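Local coordinates for DsbA family protein (Salmonella typhimurium, PDB 7JVE) that acts as a trimeric thioredoxin-like enzyme with both thiol oxidase and disulfide isomerase activities, and is encoded in a fimbrial operon, at residues P102-E105 with N106-A110; G238-Q242 with D243-M247. One frame throughout, in Å; residues are numbered along the deposited sequence.

In the fold
Both contacts are local, each running along one continuous piece of chain, and their centres lie about 10 Å apart. Contact 1 is the C-terminal part of helix 95-110; contact 2 is the loop after strand 234-237 and the start of helix 242-253. The two helices pack against each other: L107 CD1 comes 3.3 Å from L245 CB, L107 CD2 3.3 Å from Q246 OE1, and N106 CB 3.3 Å from Q242 OE1. The C94-C97 disulfide of the redox-active CxxC lies at the N-terminal start of helix 95-110, and W96 between those cysteines touches S239 of contact 2. The bound magnesium ion is remote, about 13 Å from the side chain of E105.

Contact 1: P102-E105 with N106-A110; sequences PVVE and NLIKA
With CG1 of V104 anti to the backbone N (chi1 173°) and CG1 of I108 anti to its own carbonyl carbon (chi1 -72°), the two side chains meet one turn apart at V104 CG1 and I108 CD1, 3.9 Å from each other. I108 CG1 also lies 3.3 Å from V104 O, the same carbonyl that accepts I108 N at 2.9 Å, so the isoleucine lies against the backbone of the preceding turn. E105 folds about its CB-CG bond, and one carboxylate oxygen, OE2, lies against the K109 methylenes, 3.6 Å from K109 CG. The ammonium does not close a salt bridge, because E105 OE2 and K109 NZ stand 5.3 Å apart; any attraction is probably a weaker electrostatic one. Four successive i to i+4 backbone bonds, accepted by P102 O through E105 O, show alpha-helix from here on, after a kink where the N atoms of P102 and V103 make no bond to the turn before; P102, as a proline, has no N-H to give. This is the end of the helix that connects strands 84-90 and 115-120 in the beta-alpha-beta unit of the thioredoxin fold. Outside these turns, L151 of helix 147-159 touches both E105 and I108, and E105 OE1 takes a weak hydrogen bond from N155. V103 instead touches Q242 of helix 242-253.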
loop_
_atom_site.group_PDB
_atom_site.type_symbol
_atom_site.label_atom_id
_atom_site.label_comp_id
_atom_site.label_asym_id
_atom_site.label_seq_id
_atom_site.Cartn_x
_atom_site.Cartn_y
_atom_site.Cartn_z
ATOM N N PRO A 102 -8.760 -8.309 -22.221
ATOM C CA PRO A 102 -8.558 -7.685 -23.546
ATOM C C PRO A 102 -7.120 -7.754 -24.034
ATOM O O PRO A 102 -6.884 -7.841 -25.249
ATOM C CB PRO A 102 -9.004 -6.231 -23.323
ATOM C CG PRO A 102 -9.952 -6.315 -22.170
ATOM C CD PRO A 102 -9.369 -7.374 -21.260
ATOM N N VAL A 103 -6.147 -7.707 -23.124
ATOM C CA VAL A 103 -4.752 -7.832 -23.523
ATOM C C VAL A 103 -4.473 -9.245 -24.007
ATOM O O VAL A 103 -3.816 -9.454 -25.035
ATOM C CB VAL A 103 -3.816 -7.449 -22.361
ATOM C CG1 VAL A 103 -2.400 -8.033 -22.597
ATOM C CG2 VAL A 103 -3.764 -5.938 -22.208
ATOM N N VAL A 104 -4.957 -10.236 -23.263
ATOM C CA VAL A 104 -4.755 -11.618 -23.671
ATOM C C VAL A 104 -5.379 -11.867 -25.040
ATOM O O VAL A 104 -4.766 -12.502 -25.912
ATOM C CB VAL A 104 -5.307 -12.571 -22.598
ATOM C CG1 VAL A 104 -5.258 -14.015 -23.095
ATOM C CG2 VAL A 104 -4.501 -12.413 -21.294
ATOM N N GLU A 105 -6.600 -11.362 -25.257
ATOM C CA GLU A 105 -7.239 -11.518 -26.563
ATOM C C GLU A 105 -6.379 -10.906 -27.665
ATOM O O GLU A 105 -6.227 -11.498 -28.741
ATOM C CB GLU A 105 -8.638 -10.885 -26.554
ATOM C CG GLU A 105 -9.473 -11.101 -27.835
ATOM C CD GLU A 105 -9.595 -12.593 -28.253
ATOM O OE1 GLU A 105 -10.496 -13.283 -27.717
ATOM O OE2 GLU A 105 -8.826 -13.073 -29.136
ATOM N N ASN A 106 -5.800 -9.724 -27.414
ATOM C CA ASN A 106 -4.901 -9.128 -28.400
ATOM C C ASN A 106 -3.680 -10.015 -28.648
ATOM O O ASN A 106 -3.279 -10.216 -29.798
ATOM C CB ASN A 106 -4.462 -7.730 -27.955
ATOM C CG ASN A 106 -5.523 -6.680 -28.175
ATOM O OD1 ASN A 106 -6.631 -6.965 -28.631
ATOM N ND2 ASN A 106 -5.190 -5.439 -27.839
ATOM N N LEU A 107 -3.065 -10.540 -27.580
ATOM C CA LEU A 107 -1.925 -11.437 -27.769
ATOM C C LEU A 107 -2.305 -12.626 -28.630
ATOM O O LEU A 107 -1.529 -13.047 -29.500
ATOM C CB LEU A 107 -1.372 -11.934 -26.429
ATOM C CG LEU A 107 -0.381 -10.998 -25.760
ATOM C CD1 LEU A 107 -0.074 -11.484 -24.347
ATOM C CD2 LEU A 107 0.872 -10.902 -26.600
ATOM N N ILE A 108 -3.491 -13.189 -28.391
ATOM C CA ILE A 108 -3.884 -14.401 -29.093
ATOM C C ILE A 108 -4.043 -14.120 -30.581
ATOM O O ILE A 108 -3.561 -14.888 -31.424
ATOM C CB ILE A 108 -5.161 -14.986 -28.459
ATOM C CG1 ILE A 108 -4.811 -15.598 -27.094
ATOM C CG2 ILE A 108 -5.786 -16.002 -29.378
ATOM C CD1 ILE A 108 -6.001 -16.120 -26.314
ATOM N N LYS A 109 -4.682 -12.993 -30.927
ATOM C CA LYS A 109 -4.823 -12.638 -32.330
ATOM C C LYS A 109 -3.469 -12.363 -32.954
ATOM O O LYS A 109 -3.236 -12.711 -34.113
ATOM C CB LYS A 109 -5.744 -11.428 -32.490
ATOM C CG LYS A 109 -7.156 -11.706 -32.014
ATOM C CD LYS A 109 -8.189 -11.015 -32.902
ATOM C CE LYS A 109 -9.389 -10.520 -32.096
ATOM N NZ LYS A 109 -10.315 -9.703 -32.940
ATOM N N ALA A 110 -2.565 -11.744 -32.201
ATOM C CA ALA A 110 -1.274 -11.370 -32.756
ATOM C C ALA A 110 -0.305 -12.536 -32.834
ATOM O O ALA A 110 0.742 -12.399 -33.472
ATOM C CB ALA A 110 -0.648 -10.247 -31.934
#

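Contact 2: G238-Q242 with D243-M247; sequences GSTTQ and DMLQM
T240 overlaps the first turn of the helix with both branches of its side chain: CG2 lies 3.6 Å from L245 CD1, while OG1 approaches M244 CB at 3.4 Å. The first is an apolar contact between methyl groups; the second brings a hydroxyl oxygen up to a methylene and is packing. F219 of strand 218-223 touches both T240 and L245, and I236 of strand 234-237 touches M244 and L245, which places this end of the helix against the central sheet.

T241 is the N-cap. Its OG1 sits between the backbone N and the carbonyl carbon (chi1 65°), a setting that turns the hydroxyl toward the open end of the helix, where it accepts from M244 N at 3.0 Å with an N-H...O angle of 158°. The T241 carbonyl then starts the regular pattern by accepting from L245 N, and Q242 O accepts from Q246 N at 2.8 Å. The backbone turns from extended to helical between T241 and Q242.

On another side of the turn, a water joins two glutamines: Q242 NE2 donates to it at 3.0 Å, and it donates to Q246 OE1 at 2.7 Å. Q246 OE1 also accepts from N111 ND2, giving that oxygen two donors, the water and N111; Q246 NE2 makes a weak bond to Q250 OE1. At the loop end, S239 packs on L175 of a second subunit, and T241 on T174 of that subunit.

The capping bond engages the M244 amide, which lies in the first turn, where amides lack the i-4 carbonyl of a regular helix. The T241 hydroxyl oxygen thus satisfies a first-turn N-H, as N-capping does, and the glutamine ends are probably steadied through the water, that of Q246 also by N111, rather than by a direct bond.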
loop_
_atom_site.group_PDB
_atom_site.type_symbol
_atom_site.label_atom_id
_atom_site.label_comp_id
_atom_site.label_asym_id
_atom_site.label_seq_id
_atom_site.Cartn_x
_atom_site.Cartn_y
_atom_site.Cartn_z
ATOM N N GLY A 238 0.180 -12.284 -13.092
ATOM C CA GLY A 238 -1.063 -12.110 -13.825
ATOM C C GLY A 238 -1.281 -10.681 -14.283
ATOM O O GLY A 238 -1.842 -10.453 -15.349
ATOM N N SER A 239 -0.823 -9.701 -13.497
ATOM C CA SER A 239 -0.831 -8.298 -13.907
ATOM C C SER A 239 0.459 -7.990 -14.675
ATOM O O SER A 239 1.554 -7.973 -14.098
ATOM C CB SER A 239 -0.980 -7.375 -12.701
ATOM O OG SER A 239 -0.761 -6.043 -13.091
ATOM N N THR A 240 0.325 -7.730 -15.971
ATOM C CA THR A 240 1.465 -7.448 -16.827
ATOM C C THR A 240 0.978 -6.625 -18.017
ATOM O O THR A 240 -0.143 -6.110 -18.021
ATOM C CB THR A 240 2.156 -8.756 -17.238
ATOM O OG1 THR A 240 3.311 -8.448 -18.017
ATOM C CG2 THR A 240 1.224 -9.660 -18.050
ATOM N N THR A 241 1.833 -6.478 -19.024
ATOM C CA THR A 241 1.515 -5.718 -20.223
ATOM C C THR A 241 1.592 -6.631 -21.437
ATOM O O THR A 241 2.184 -7.715 -21.389
ATOM C CB THR A 241 2.486 -4.540 -20.416
ATOM O OG1 THR A 241 3.802 -5.059 -20.656
ATOM C CG2 THR A 241 2.513 -3.627 -19.172
ATOM N N GLN A 242 1.008 -6.167 -22.545
ATOM C CA GLN A 242 1.135 -6.901 -23.805
ATOM C C GLN A 242 2.591 -6.973 -24.266
ATOM O O GLN A 242 3.053 -8.019 -24.732
ATOM C CB GLN A 242 0.269 -6.257 -24.887
ATOM C CG GLN A 242 0.283 -7.010 -26.223
ATOM C CD GLN A 242 -0.930 -6.690 -27.096
ATOM O OE1 GLN A 242 -1.922 -6.151 -26.609
ATOM N NE2 GLN A 242 -0.834 -6.989 -28.405
ATOM N N ASP A 243 3.326 -5.866 -24.162
ATOM C CA ASP A 243 4.729 -5.875 -24.561
ATOM C C ASP A 243 5.532 -6.893 -23.767
ATOM O O ASP A 243 6.365 -7.614 -24.327
ATOM C CB ASP A 243 5.327 -4.485 -24.391
ATOM C CG ASP A 243 4.907 -3.545 -25.491
ATOM O OD1 ASP A 243 4.285 -4.030 -26.468
ATOM O OD2 ASP A 243 5.189 -2.324 -25.373
ATOM N N MET A 244 5.311 -6.955 -22.456
ATOM C CA MET A 244 6.081 -7.881 -21.639
ATOM C C MET A 244 5.776 -9.331 -22.033
ATOM O O MET A 244 6.685 -10.156 -22.184
ATOM C CB MET A 244 5.772 -7.624 -20.162
ATOM C CG MET A 244 6.618 -8.437 -19.204
ATOM S SD MET A 244 8.308 -7.739 -19.238
ATOM C CE MET A 244 8.007 -6.062 -18.683
ATOM N N LEU A 245 4.498 -9.655 -22.227
ATOM C CA LEU A 245 4.157 -11.005 -22.645
ATOM C C LEU A 245 4.679 -11.291 -24.048
ATOM O O LEU A 245 5.122 -12.409 -24.335
ATOM C CB LEU A 245 2.644 -11.215 -22.569
ATOM C CG LEU A 245 2.107 -11.520 -21.171
ATOM C CD1 LEU A 245 0.589 -11.406 -21.153
ATOM C CD2 LEU A 245 2.566 -12.895 -20.668
ATOM N N GLN A 246 4.654 -10.289 -24.931
ATOM C CA GLN A 246 5.158 -10.495 -26.283
ATOM C C GLN A 246 6.662 -10.785 -26.277
ATOM O O GLN A 246 7.131 -11.661 -27.012
ATOM C CB GLN A 246 4.856 -9.281 -27.168
ATOM C CG GLN A 246 5.105 -9.561 -28.679
ATOM C CD GLN A 246 4.197 -10.696 -29.218
ATOM O OE1 GLN A 246 2.965 -10.588 -29.188
ATOM N NE2 GLN A 246 4.804 -11.768 -29.711
ATOM N N MET A 247 7.440 -10.056 -25.465
ATOM C CA MET A 247 8.877 -10.331 -25.413
ATOM C C MET A 247 9.149 -11.751 -24.923
ATOM O O MET A 247 10.004 -12.452 -25.474
ATOM C CB MET A 247 9.609 -9.294 -24.536
ATOM C CG MET A 247 9.614 -7.840 -25.086
ATOM S SD MET A 247 10.615 -6.595 -24.137
ATOM C CE MET A 247 9.628 -6.298 -22.601
HETATM O O HOH W 1 1.821 -8.155 -29.112
#